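Side-chain contacts in superoxide dismutase (Acidilobus saccharovorans, PDB 4FFK), which probably catalyses, as an iron-dependent enzyme, the dismutation of superoxide into molecular oxygen and hydrogen peroxide: residues K46-Y51 and L94-M99; G106-G111 and G122-F127; G114-K119 and G153-L158; A134-E139 and K194-W199; N170-L175 and Q213-T218. One frame throughout, in Å; residues are numbered along the deposited sequence.

Contact 1. Residues K46-Y51 and L94-M99; sequences KHHLGY and LYWLNM
The indole N-H of Trp96 is the donor of the one hydrogen bond in this contact: NE1 lies 2.8 Å from ND1 of His48, and the N-H...N angle of 166° makes the bond nearly straight. The acceptor stays close to the indole plane, whereas the donor sits slightly tilted from the imidazole plane. The rings meet at their edges without stacking, their planes 24° apart. His48 holds its CG anti to the backbone N (chi1 -177°), which sends the imidazole out from helix 37-66 towards the indole arriving from helix 75-97. The side chains run past each other in opposite directions, and the bond helps fix the rotation of both rings. A second restraint on the imidazole is the hydrogen bond from its NE2 to ND1 of His89, so both its nitrogens are engaged. Over one face of the indole, offset towards its rim, stands CD1 of Tyr95, while the ring of His43, an iron ligand, meets Trp96 edge to face. The side chain of Trp96, about 6 Å from the iron, thus belongs to the second shell. The contact bridges the two long helices of the alpha-hairpin domain, and Leu94 and Tyr95 of the second one pack against strand 172-178.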
# COMPACT_ATOMS: atom_id res chain seq x y z
N LYS A 46 -13.09 -20.19 8.25
CA LYS A 46 -13.77 -19.03 7.72
C LYS A 46 -12.81 -18.06 7.06
O LYS A 46 -12.93 -17.82 5.87
CB LYS A 46 -14.60 -18.34 8.78
CG LYS A 46 -15.65 -19.31 9.32
CD LYS A 46 -16.52 -18.56 10.21
CE LYS A 46 -17.93 -19.01 9.94
NZ LYS A 46 -18.34 -19.84 11.05
N HIS A 47 -11.82 -17.57 7.79
CA HIS A 47 -10.92 -16.58 7.16
C HIS A 47 -10.11 -17.23 6.09
O HIS A 47 -10.11 -16.75 4.98
CB HIS A 47 -9.96 -15.95 8.20
CG HIS A 47 -10.66 -15.09 9.16
ND1 HIS A 47 -11.16 -13.85 8.80
CD2 HIS A 47 -11.00 -15.29 10.45
CE1 HIS A 47 -11.77 -13.32 9.85
NE2 HIS A 47 -11.69 -14.17 10.85
N HIS A 48 -9.42 -18.35 6.36
CA HIS A 48 -8.57 -18.96 5.37
C HIS A 48 -9.44 -19.37 4.16
O HIS A 48 -9.09 -19.09 3.02
CB HIS A 48 -7.78 -20.14 5.93
CG HIS A 48 -6.83 -20.77 4.96
ND1 HIS A 48 -5.91 -21.70 5.36
CD2 HIS A 48 -6.59 -20.54 3.65
CE1 HIS A 48 -5.19 -22.08 4.33
NE2 HIS A 48 -5.55 -21.35 3.29
N LEU A 49 -10.54 -20.03 4.45
CA LEU A 49 -11.51 -20.38 3.41
C LEU A 49 -11.85 -19.15 2.51
O LEU A 49 -11.82 -19.27 1.30
CB LEU A 49 -12.79 -20.95 4.00
CG LEU A 49 -13.82 -21.27 2.92
CD1 LEU A 49 -13.22 -22.26 2.01
CD2 LEU A 49 -15.07 -21.85 3.63
N GLY A 50 -12.19 -18.02 3.12
CA GLY A 50 -12.49 -16.76 2.41
C GLY A 50 -11.39 -16.38 1.45
O GLY A 50 -11.68 -15.97 0.32
N TYR A 51 -10.12 -16.44 1.87
CA TYR A 51 -9.02 -16.17 0.90
C TYR A 51 -8.94 -17.17 -0.24
O TYR A 51 -8.80 -16.83 -1.40
CB TYR A 51 -7.66 -16.06 1.63
CG TYR A 51 -7.74 -15.07 2.76
CD1 TYR A 51 -8.23 -13.75 2.55
CD2 TYR A 51 -7.38 -15.45 4.08
CE1 TYR A 51 -8.35 -12.85 3.64
CE2 TYR A 51 -7.47 -14.57 5.12
CZ TYR A 51 -7.93 -13.27 4.90
OH TYR A 51 -7.97 -12.43 5.96
N LEU A 94 0.97 -21.97 5.16
CA LEU A 94 2.26 -21.97 5.87
C LEU A 94 2.05 -21.86 7.36
O LEU A 94 2.57 -22.69 8.16
CB LEU A 94 3.10 -20.79 5.38
CG LEU A 94 4.49 -20.64 5.98
CD1 LEU A 94 5.28 -21.93 5.75
CD2 LEU A 94 5.19 -19.46 5.28
N TYR A 95 1.32 -20.84 7.75
CA TYR A 95 1.04 -20.62 9.16
C TYR A 95 0.59 -21.90 9.89
O TYR A 95 1.14 -22.21 10.92
CB TYR A 95 -0.06 -19.60 9.24
CG TYR A 95 -0.51 -19.21 10.59
CD1 TYR A 95 -1.84 -19.36 10.95
CD2 TYR A 95 0.36 -18.54 11.48
CE1 TYR A 95 -2.29 -18.95 12.15
CE2 TYR A 95 -0.10 -18.08 12.67
CZ TYR A 95 -1.41 -18.34 13.02
OH TYR A 95 -1.88 -17.91 14.20
N TRP A 96 -0.41 -22.60 9.36
CA TRP A 96 -0.87 -23.84 10.06
C TRP A 96 0.21 -24.87 10.14
O TRP A 96 0.31 -25.56 11.17
CB TRP A 96 -2.05 -24.47 9.36
CG TRP A 96 -3.12 -23.52 8.99
CD1 TRP A 96 -3.64 -23.34 7.75
CD2 TRP A 96 -3.84 -22.67 9.86
NE1 TRP A 96 -4.67 -22.46 7.80
CE2 TRP A 96 -4.80 -21.99 9.07
CE3 TRP A 96 -3.76 -22.38 11.22
CZ2 TRP A 96 -5.67 -21.05 9.60
CZ3 TRP A 96 -4.65 -21.45 11.76
CH2 TRP A 96 -5.58 -20.79 10.93
N LEU A 97 0.96 -25.02 9.06
CA LEU A 97 2.02 -26.04 8.94
C LEU A 97 3.15 -25.76 9.91
O LEU A 97 3.84 -26.68 10.43
CB LEU A 97 2.53 -26.13 7.51
CG LEU A 97 1.54 -26.74 6.50
CD1 LEU A 97 2.11 -26.51 5.09
CD2 LEU A 97 1.29 -28.29 6.78
N ASN A 98 3.34 -24.49 10.20
CA ASN A 98 4.40 -24.06 11.05
C ASN A 98 4.12 -24.29 12.54
O ASN A 98 4.95 -23.97 13.35
CB ASN A 98 4.58 -22.55 10.91
CG ASN A 98 5.25 -22.12 9.61
OD1 ASN A 98 5.07 -20.98 9.18
ND2 ASN A 98 6.07 -23.00 9.01
N MET A 99 2.92 -24.71 12.87
CA MET A 99 2.55 -24.96 14.24
C MET A 99 2.32 -26.47 14.50
O MET A 99 2.10 -27.28 13.57
CB MET A 99 1.34 -24.16 14.61
CG MET A 99 1.70 -22.65 14.61
SD MET A 99 0.35 -21.67 15.13
CE MET A 99 -0.91 -21.93 13.85

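Contact 2. Residues G106-G111 and G122-F127; sequences GGTPGG and GSFDKF
At the start of helix 124-136, the aromatic ring of Phe124 forms an apolar patch that the loop residues Thr108 and Pro109, just ahead of helix 111-121, cover from one side. Both neighbours lie over the same ring face but above different parts of it. The CD methylene of Pro109 comes down close to CE1 of Phe124, at 3.2 Å, a tight approach for two carbons. Thr108 takes the other half: its CB stands 4.1 Å from the ring centroid and 25° off the ring normal, a CH-pi contact, and its CG2 lies 3.7 Å from CD2 of Phe124. CG of Phe124 is anti to the backbone N (chi1 -174°), which reaches the ring out from the helix and against the loop. The helix start itself is capped: OG of Ser123, at the N-cap, accepts from the backbone N of Lys126 (3.0 Å, N-H...O 159°). Gly122, just before Ser123, has positive phi and lies in the turn between helices 111-121 and 124-136. The contact lies near the surface, since Thr108 is exposed and Phe124 partly so. Pro109 also packs on Ile117 of helix 111-121 and on Trp205 of helix 205-216, placing the loop where three helices converge.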
# COMPACT_ATOMS: atom_id res chain seq x y z
N GLY A 106 7.41 -26.11 19.43
CA GLY A 106 7.91 -25.15 20.39
C GLY A 106 9.40 -25.28 20.62
O GLY A 106 10.08 -25.98 19.87
N GLY A 107 9.88 -24.63 21.66
CA GLY A 107 11.29 -24.68 22.04
C GLY A 107 12.21 -24.08 20.99
O GLY A 107 11.79 -23.25 20.16
N THR A 108 13.47 -24.48 20.99
CA THR A 108 14.39 -23.84 20.09
C THR A 108 14.81 -24.81 18.96
O THR A 108 14.83 -26.03 19.16
CB THR A 108 15.54 -23.08 20.84
OG1 THR A 108 16.62 -23.96 21.10
CG2 THR A 108 15.08 -22.49 22.17
N PRO A 109 15.05 -24.27 17.73
CA PRO A 109 15.37 -25.10 16.57
C PRO A 109 16.76 -25.70 16.66
O PRO A 109 17.66 -25.03 17.12
CB PRO A 109 15.38 -24.09 15.41
CG PRO A 109 15.59 -22.77 16.05
CD PRO A 109 14.79 -22.88 17.31
N GLY A 110 16.87 -26.93 16.20
CA GLY A 110 18.18 -27.57 15.93
C GLY A 110 18.28 -27.76 14.44
O GLY A 110 17.52 -27.12 13.70
N GLY A 111 19.19 -28.63 13.97
CA GLY A 111 19.35 -28.90 12.54
C GLY A 111 19.90 -27.69 11.78
O GLY A 111 20.45 -26.75 12.39
N GLY A 122 22.76 -14.36 15.04
CA GLY A 122 23.70 -14.38 16.16
C GLY A 122 23.36 -15.47 17.14
O GLY A 122 24.24 -16.23 17.58
N SER A 123 22.07 -15.55 17.50
CA SER A 123 21.56 -16.54 18.45
C SER A 123 20.09 -16.69 18.20
O SER A 123 19.48 -15.79 17.64
CB SER A 123 21.76 -16.07 19.89
OG SER A 123 21.11 -14.83 20.12
N PHE A 124 19.52 -17.81 18.66
CA PHE A 124 18.08 -17.94 18.66
C PHE A 124 17.37 -16.82 19.40
O PHE A 124 16.31 -16.34 18.95
CB PHE A 124 17.61 -19.29 19.16
CG PHE A 124 16.14 -19.45 19.01
CD1 PHE A 124 15.58 -19.59 17.73
CD2 PHE A 124 15.29 -19.38 20.11
CE1 PHE A 124 14.19 -19.72 17.57
CE2 PHE A 124 13.89 -19.50 19.94
CZ PHE A 124 13.36 -19.68 18.67
N ASP A 125 17.92 -16.39 20.53
CA ASP A 125 17.28 -15.33 21.32
C ASP A 125 17.27 -13.97 20.61
O ASP A 125 16.28 -13.24 20.69
CB ASP A 125 17.90 -15.24 22.74
CG ASP A 125 17.48 -16.41 23.63
OD1 ASP A 125 16.41 -17.01 23.41
OD2 ASP A 125 18.25 -16.77 24.55
N LYS A 126 18.36 -13.63 19.92
CA LYS A 126 18.40 -12.40 19.15
C LYS A 126 17.41 -12.49 17.97
O LYS A 126 16.71 -11.53 17.72
CB LYS A 126 19.81 -12.08 18.66
CG LYS A 126 20.76 -11.57 19.72
CD LYS A 126 22.19 -11.71 19.21
CE LYS A 126 23.18 -11.16 20.22
NZ LYS A 126 23.63 -9.82 19.78
N PHE A 127 17.34 -13.64 17.32
CA PHE A 127 16.37 -13.84 16.24
C PHE A 127 14.97 -13.73 16.81
O PHE A 127 14.14 -12.94 16.34
CB PHE A 127 16.53 -15.19 15.62
CG PHE A 127 15.31 -15.62 14.86
CD1 PHE A 127 14.97 -15.01 13.63
CD2 PHE A 127 14.45 -16.59 15.38
CE1 PHE A 127 13.81 -15.43 12.93
CE2 PHE A 127 13.33 -17.03 14.69
CZ PHE A 127 13.00 -16.42 13.45

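Contact 3. Residues G114-K119 and G153-L158; sequences GDAINK and GDLRIL
This is a small, buried helix-on-strand contact of the C-terminal domain, in which one leucine methyl, CD1 of Leu155 on strand 155-161, fits against the backbone and side chains of Ala116 and Ile117 on helix 111-121. The methyl of Ala116 points at the strand and meets CD1 of Leu155 at 3.7 Å. Ile117 starts out in the other direction, its CB turned away, yet its CG1 still comes within 3.9 Å of the same leucine methyl; chi1 of -68° folds CG1 back beside the backbone N, while CG2 is anti to it. The Ile117 and Leu155 side chains lie at a slant to one another. The side chains that meet are all apolar; the leucine methyl also rests on the peptide group between Ala116 and Ile117. On the strand side, Arg156 is drawn back to Asp154 by a salt bridge, NH1 to OD2 at 2.7 Å, using the anti lone pair of that oxygen. OD2 also accepts from the backbone N of Lys17 of the third subunit, so this pair belongs to a subunit interface. Around the contact, Leu155 also touches Phe120 and Phe121 further along the same helix, Leu146 of the neighbouring strand 142-148 and Tyr212 of helix 205-216, so sheet and helices close over it together.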
# COMPACT_ATOMS: atom_id res chain seq x y z
N GLY A 114 18.31 -24.17 12.86
CA GLY A 114 18.84 -23.63 14.07
C GLY A 114 20.19 -23.01 13.84
O GLY A 114 20.47 -21.94 14.35
N ASP A 115 21.05 -23.71 13.09
CA ASP A 115 22.37 -23.18 12.77
C ASP A 115 22.29 -21.94 11.88
O ASP A 115 23.02 -20.95 12.05
CB ASP A 115 23.17 -24.26 12.05
CG ASP A 115 23.62 -25.38 13.00
OD1 ASP A 115 23.79 -25.11 14.21
OD2 ASP A 115 23.80 -26.50 12.50
N ALA A 116 21.39 -22.01 10.91
CA ALA A 116 21.18 -20.87 10.02
C ALA A 116 20.72 -19.64 10.84
O ALA A 116 21.22 -18.54 10.66
CB ALA A 116 20.19 -21.23 8.96
N ILE A 117 19.81 -19.85 11.79
CA ILE A 117 19.38 -18.74 12.65
C ILE A 117 20.54 -18.20 13.46
O ILE A 117 20.76 -17.01 13.56
CB ILE A 117 18.20 -19.18 13.56
CG1 ILE A 117 16.96 -19.42 12.67
CG2 ILE A 117 18.00 -18.19 14.66
CD1 ILE A 117 15.76 -20.12 13.34
N ASN A 118 21.32 -19.09 14.07
CA ASN A 118 22.49 -18.57 14.75
C ASN A 118 23.42 -17.79 13.81
O ASN A 118 23.91 -16.72 14.17
CB ASN A 118 23.23 -19.71 15.46
CG ASN A 118 22.45 -20.23 16.63
OD1 ASN A 118 21.71 -19.47 17.26
ND2 ASN A 118 22.63 -21.52 16.96
N LYS A 119 23.64 -18.31 12.61
CA LYS A 119 24.54 -17.64 11.67
C LYS A 119 24.04 -16.23 11.30
O LYS A 119 24.81 -15.27 11.30
CB LYS A 119 24.79 -18.51 10.43
CG LYS A 119 25.65 -17.84 9.38
CD LYS A 119 25.93 -18.81 8.24
CE LYS A 119 26.95 -18.18 7.31
NZ LYS A 119 27.10 -18.93 6.03
N GLY A 153 21.61 -16.92 0.04
CA GLY A 153 21.56 -17.95 1.05
C GLY A 153 21.29 -17.44 2.46
O GLY A 153 21.22 -18.25 3.37
N ASP A 154 21.13 -16.12 2.64
CA ASP A 154 20.83 -15.53 3.97
C ASP A 154 19.36 -15.78 4.35
O ASP A 154 18.49 -15.85 3.48
CB ASP A 154 21.09 -14.01 3.99
CG ASP A 154 22.57 -13.64 4.18
OD1 ASP A 154 23.46 -14.50 4.00
OD2 ASP A 154 22.88 -12.49 4.54
N LEU A 155 19.11 -15.97 5.65
CA LEU A 155 17.76 -15.82 6.17
C LEU A 155 17.47 -14.37 6.22
O LEU A 155 18.35 -13.59 6.46
CB LEU A 155 17.62 -16.47 7.57
CG LEU A 155 17.74 -17.99 7.53
CD1 LEU A 155 17.68 -18.51 8.95
CD2 LEU A 155 16.62 -18.69 6.74
N ARG A 156 16.20 -13.99 5.99
CA ARG A 156 15.80 -12.59 6.12
C ARG A 156 14.47 -12.61 6.85
O ARG A 156 13.67 -13.50 6.63
CB ARG A 156 15.52 -11.93 4.74
CG ARG A 156 16.71 -11.80 3.83
CD ARG A 156 17.73 -10.76 4.31
NE ARG A 156 18.81 -10.69 3.31
CZ ARG A 156 20.09 -10.89 3.55
NH1 ARG A 156 20.55 -11.07 4.79
NH2 ARG A 156 20.95 -10.82 2.55
N ILE A 157 14.31 -11.65 7.72
CA ILE A 157 12.99 -11.44 8.35
C ILE A 157 12.22 -10.46 7.47
O ILE A 157 12.69 -9.41 7.11
CB ILE A 157 13.14 -10.91 9.74
CG1 ILE A 157 13.75 -12.03 10.60
CG2 ILE A 157 11.73 -10.46 10.32
CD1 ILE A 157 13.98 -11.58 12.07
N LEU A 158 11.00 -10.84 7.12
CA LEU A 158 10.14 -9.94 6.37
C LEU A 158 8.94 -9.53 7.19
O LEU A 158 8.44 -10.29 8.01
CB LEU A 158 9.59 -10.68 5.16
CG LEU A 158 10.71 -11.44 4.41
CD1 LEU A 158 10.01 -12.10 3.26
CD2 LEU A 158 11.82 -10.57 3.98

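Contact 4. Residues A134-E139 and K194-W199; sequences AAKNVE and KYVDSW
Ala135 and Val196 form the close-packed part of this helix-to-helix contact, while Lys136 and Asp197 meet nearer the solvent. The methyl of Ala135 points at helix 192-199 and faces both branches of Val196, 3.9 Å from CG2 and 4.0 Å from CG1. Val196 sets CG1 anti to its backbone N (chi1 170°), with CG2 beside that N, which presents the fork of the valine to the alanine. Both residues are buried. Further out, the extended chain of Lys136 runs across the flank of Val196, where its CE lies 4.0 Å from CG1, and ends in a salt bridge, NZ to OD1 of Asp197 at 2.7 Å. The ammonium meets the syn side of the carboxylate but lies 27° out of its plane, and the two side chains cross at about a right angle. Asp197 is exposed and Lys136 only partly covered, so solvent probably screens this charge pair. On the buried side, Ala135 and Trp199 both pack on Val177 of strand 172-178. This matches the alpha/beta build of the C-terminal domain of iron and manganese superoxide dismutases, in which helices pack over a three-stranded antiparallel sheet.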
# COMPACT_ATOMS: atom_id res chain seq x y z
N ALA A 134 9.25 -7.87 14.86
CA ALA A 134 8.81 -7.65 13.46
C ALA A 134 7.31 -7.98 13.43
O ALA A 134 6.53 -7.23 12.81
CB ALA A 134 9.58 -8.58 12.47
N ALA A 135 6.91 -9.02 14.13
CA ALA A 135 5.47 -9.43 14.13
C ALA A 135 4.66 -8.40 14.89
O ALA A 135 3.56 -8.00 14.49
CB ALA A 135 5.34 -10.78 14.76
N LYS A 136 5.16 -7.99 16.05
CA LYS A 136 4.39 -7.13 16.92
C LYS A 136 4.25 -5.77 16.26
O LYS A 136 3.30 -5.05 16.52
CB LYS A 136 5.08 -7.00 18.29
CG LYS A 136 4.94 -8.22 19.14
CD LYS A 136 6.00 -8.14 20.28
CE LYS A 136 6.15 -9.58 20.81
NZ LYS A 136 6.93 -9.50 22.09
N ASN A 137 5.21 -5.42 15.39
CA ASN A 137 5.25 -4.13 14.82
C ASN A 137 4.86 -4.10 13.36
O ASN A 137 5.17 -3.14 12.65
CB ASN A 137 6.61 -3.48 15.03
CG ASN A 137 6.79 -3.12 16.48
OD1 ASN A 137 6.18 -2.18 16.94
ND2 ASN A 137 7.50 -3.95 17.23
N VAL A 138 4.12 -5.13 12.94
CA VAL A 138 3.43 -4.98 11.66
C VAL A 138 2.41 -3.88 11.88
O VAL A 138 1.60 -3.92 12.86
CB VAL A 138 2.76 -6.27 11.29
CG1 VAL A 138 1.73 -5.90 10.13
CG2 VAL A 138 3.79 -7.30 10.88
N GLU A 139 2.40 -2.87 10.99
CA GLU A 139 1.51 -1.75 11.14
C GLU A 139 0.21 -2.15 10.48
O GLU A 139 0.16 -2.44 9.29
CB GLU A 139 2.05 -0.58 10.44
CG GLU A 139 1.21 0.67 10.56
CD GLU A 139 1.90 1.85 9.94
OE1 GLU A 139 1.91 1.88 8.68
OE2 GLU A 139 2.34 2.75 10.67
N LYS A 194 1.31 -10.61 23.35
CA LYS A 194 1.25 -11.74 24.23
C LYS A 194 0.94 -12.94 23.35
O LYS A 194 1.47 -14.01 23.52
CB LYS A 194 0.14 -11.54 25.27
CG LYS A 194 -0.09 -12.80 26.08
CD LYS A 194 -1.16 -12.52 27.12
CE LYS A 194 -1.65 -13.84 27.70
NZ LYS A 194 -2.52 -13.61 28.94
N TYR A 195 0.13 -12.72 22.30
CA TYR A 195 0.01 -13.77 21.29
C TYR A 195 1.30 -14.20 20.60
O TYR A 195 1.62 -15.41 20.52
CB TYR A 195 -1.06 -13.33 20.29
CG TYR A 195 -0.98 -13.98 18.95
CD1 TYR A 195 -1.40 -15.29 18.74
CD2 TYR A 195 -0.52 -13.23 17.86
CE1 TYR A 195 -1.36 -15.85 17.50
CE2 TYR A 195 -0.44 -13.82 16.61
CZ TYR A 195 -0.85 -15.08 16.42
OH TYR A 195 -0.79 -15.60 15.16
N VAL A 196 2.05 -13.24 20.08
CA VAL A 196 3.27 -13.58 19.36
C VAL A 196 4.24 -14.31 20.33
O VAL A 196 4.84 -15.32 19.99
CB VAL A 196 3.89 -12.29 18.85
CG1 VAL A 196 5.26 -12.59 18.31
CG2 VAL A 196 2.91 -11.72 17.72
N ASP A 197 4.32 -13.78 21.54
CA ASP A 197 5.20 -14.38 22.58
C ASP A 197 4.86 -15.83 22.82
O ASP A 197 5.76 -16.67 22.88
CB ASP A 197 5.05 -13.59 23.89
CG ASP A 197 5.77 -12.28 23.87
OD1 ASP A 197 6.54 -12.01 22.91
OD2 ASP A 197 5.60 -11.50 24.83
N SER A 198 3.57 -16.17 22.90
CA SER A 198 3.16 -17.55 23.14
C SER A 198 3.25 -18.41 21.90
O SER A 198 3.48 -19.61 21.97
CB SER A 198 1.73 -17.65 23.69
OG SER A 198 1.41 -16.59 24.56
N TRP A 199 3.06 -17.78 20.75
CA TRP A 199 3.09 -18.51 19.51
C TRP A 199 4.40 -19.26 19.33
O TRP A 199 4.42 -20.35 18.78
CB TRP A 199 2.80 -17.52 18.35
CG TRP A 199 3.14 -18.07 16.98
CD1 TRP A 199 2.34 -18.83 16.16
CD2 TRP A 199 4.34 -17.83 16.27
NE1 TRP A 199 3.02 -19.11 15.00
CE2 TRP A 199 4.24 -18.50 15.04
CE3 TRP A 199 5.52 -17.14 16.57
CZ2 TRP A 199 5.29 -18.50 14.06
CZ3 TRP A 199 6.56 -17.16 15.63
CH2 TRP A 199 6.42 -17.83 14.37

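Contact 5. Residues N170-L175 and Q213-T218; sequences NLIPLL and QKALNT
Ile172 of strand 172-178 and Thr218, just past the end of helix 205-216, reach towards each other tip to tip, while Ala215 of the helix lies beside that meeting point. The end methyl CD1 of Ile172 comes 3.5 Å from OG1 of Thr218. The other branch of Ile172, CG2, lies 3.7 Å from CB of Ala215, and CD1 is also near that methyl, at 3.9 Å, so the isoleucine straddles the alanine with two arms. Chi1 of Ile172 (-54°) makes this possible: CG1 lies beside the backbone N and CG2 anti to it. Two positions along the strand, Leu174 adds a second, more distant touch; its CB does not aim at the helix, but the side chain brings CD2 to 4.1 Å from the alanine methyl. Leu174 and Leu175 form a classic beta bulge opposite Leu146, a local irregularity in this outer strand of the chain's sheet. Ala215 packs on Tyr148 of the middle strand as well, and Ile172 also touches Leu221 of the third subunit.

The one polar side-chain atom at the meeting point is already occupied within its own turn. OG1 of Thr218 donates to the carbonyl O of Ala215 (2.8 Å), which it reaches with a C=O...O angle of 138°, and the backbone N of Thr218 donates to the same O at 3.1 Å. Two donors on one carbonyl probably steady the end of the helix. With its proton given to Ala215 O, the hydroxyl meets the CD1 methyl in van der Waals contact, and strand and helix are joined here by apolar surfaces fitted to one another, with no charge or polar bond between them.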
# COMPACT_ATOMS: atom_id res chain seq x y z
N ASN A 170 10.55 -13.97 -4.74
CA ASN A 170 11.83 -14.68 -4.75
C ASN A 170 12.26 -15.20 -3.37
O ASN A 170 12.68 -16.36 -3.22
CB ASN A 170 12.94 -13.85 -5.35
CG ASN A 170 14.07 -14.76 -5.92
OD1 ASN A 170 13.77 -15.75 -6.58
ND2 ASN A 170 15.31 -14.47 -5.58
N LEU A 171 12.15 -14.35 -2.38
CA LEU A 171 12.26 -14.80 -0.97
C LEU A 171 11.35 -15.96 -0.72
O LEU A 171 10.18 -15.97 -1.13
CB LEU A 171 11.91 -13.64 -0.03
CG LEU A 171 12.88 -12.51 -0.22
CD1 LEU A 171 12.26 -11.16 0.17
CD2 LEU A 171 14.16 -12.85 0.56
N ILE A 172 11.86 -16.97 -0.01
CA ILE A 172 11.12 -18.17 0.27
C ILE A 172 10.75 -18.17 1.75
O ILE A 172 11.62 -18.22 2.62
CB ILE A 172 11.99 -19.43 -0.05
CG1 ILE A 172 12.50 -19.33 -1.51
CG2 ILE A 172 11.28 -20.76 0.37
CD1 ILE A 172 13.27 -20.55 -2.00
N PRO A 173 9.45 -18.08 2.04
CA PRO A 173 9.03 -17.98 3.44
C PRO A 173 9.22 -19.36 4.04
O PRO A 173 8.85 -20.34 3.43
CB PRO A 173 7.54 -17.66 3.35
CG PRO A 173 7.13 -18.25 1.93
CD PRO A 173 8.35 -17.87 1.07
N LEU A 174 9.76 -19.40 5.24
CA LEU A 174 9.93 -20.66 5.95
C LEU A 174 8.96 -20.77 7.09
O LEU A 174 8.46 -21.87 7.39
CB LEU A 174 11.34 -20.76 6.51
CG LEU A 174 12.42 -20.51 5.45
CD1 LEU A 174 13.83 -20.52 6.03
CD2 LEU A 174 12.25 -21.51 4.36
N LEU A 175 8.74 -19.63 7.76
CA LEU A 175 7.99 -19.63 8.99
C LEU A 175 7.25 -18.31 8.98
O LEU A 175 7.80 -17.32 8.57
CB LEU A 175 8.99 -19.62 10.16
CG LEU A 175 8.42 -19.29 11.53
CD1 LEU A 175 7.40 -20.38 11.98
CD2 LEU A 175 9.60 -19.17 12.47
N GLN A 213 15.18 -26.96 4.16
CA GLN A 213 15.94 -27.92 3.34
C GLN A 213 15.52 -27.82 1.88
O GLN A 213 16.41 -27.71 1.03
CB GLN A 213 15.82 -29.36 3.86
CG GLN A 213 16.54 -29.57 5.19
CD GLN A 213 18.05 -29.40 5.09
OE1 GLN A 213 18.63 -29.51 4.02
NE2 GLN A 213 18.68 -29.13 6.22
N LYS A 214 14.21 -27.86 1.62
CA LYS A 214 13.64 -27.65 0.28
C LYS A 214 14.11 -26.33 -0.33
O LYS A 214 14.49 -26.30 -1.50
CB LYS A 214 12.12 -27.65 0.30
CG LYS A 214 11.44 -28.97 0.09
CD LYS A 214 10.85 -29.46 1.40
CE LYS A 214 9.34 -29.37 1.42
NZ LYS A 214 8.77 -30.50 0.67
N ALA A 215 14.07 -25.26 0.46
CA ALA A 215 14.53 -23.94 -0.02
C ALA A 215 15.99 -23.95 -0.44
O ALA A 215 16.36 -23.41 -1.49
CB ALA A 215 14.31 -22.85 1.03
N LEU A 216 16.83 -24.57 0.39
CA LEU A 216 18.26 -24.70 0.14
C LEU A 216 18.57 -25.40 -1.18
O LEU A 216 19.59 -25.11 -1.83
CB LEU A 216 18.93 -25.47 1.28
CG LEU A 216 19.21 -24.68 2.55
CD1 LEU A 216 19.66 -25.66 3.62
CD2 LEU A 216 20.25 -23.57 2.30
N ASN A 217 17.67 -26.30 -1.57
CA ASN A 217 17.77 -27.09 -2.81
C ASN A 217 16.84 -26.64 -3.97
O ASN A 217 16.58 -27.39 -4.91
CB ASN A 217 17.52 -28.57 -2.48
CG ASN A 217 18.80 -29.32 -2.10
OD1 ASN A 217 19.62 -28.86 -1.29
ND2 ASN A 217 18.97 -30.50 -2.70
N THR A 218 16.32 -25.42 -3.88
CA THR A 218 15.62 -24.83 -5.02
C THR A 218 16.67 -24.18 -5.93
O THR A 218 17.62 -23.54 -5.44
CB THR A 218 14.59 -23.78 -4.62
OG1 THR A 218 15.25 -22.70 -3.93
CG2 THR A 218 13.51 -24.40 -3.74

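Overall arrangement
Contact 1 lies in the alpha-hairpin domain, the others in or beside the C-terminal domain, and contact 1 meets contacts 4 and 5 across the boundary, near the iron held by His43, His92, Asp178 and His182. The side chain of Trp96 in contact 1 is about 6 Å from the metal, that of Val196 in contact 4 about 12 Å. Tyr95 OH lies 2.7 Å from Tyr195 OH, a probable hydrogen bond, and Tyr195 OH is also bonded to the backbone O of Asp178. Asn98 ND2, 3.1 Å from Leu174 O, ties contact 1 to contact 5. Contacts 3 and 5 use the outermost strands of one sheet, their centres 11 Å apart; contacts 2 and 3, with centres about 10 Å apart, share packing of Phe127 on Ile117.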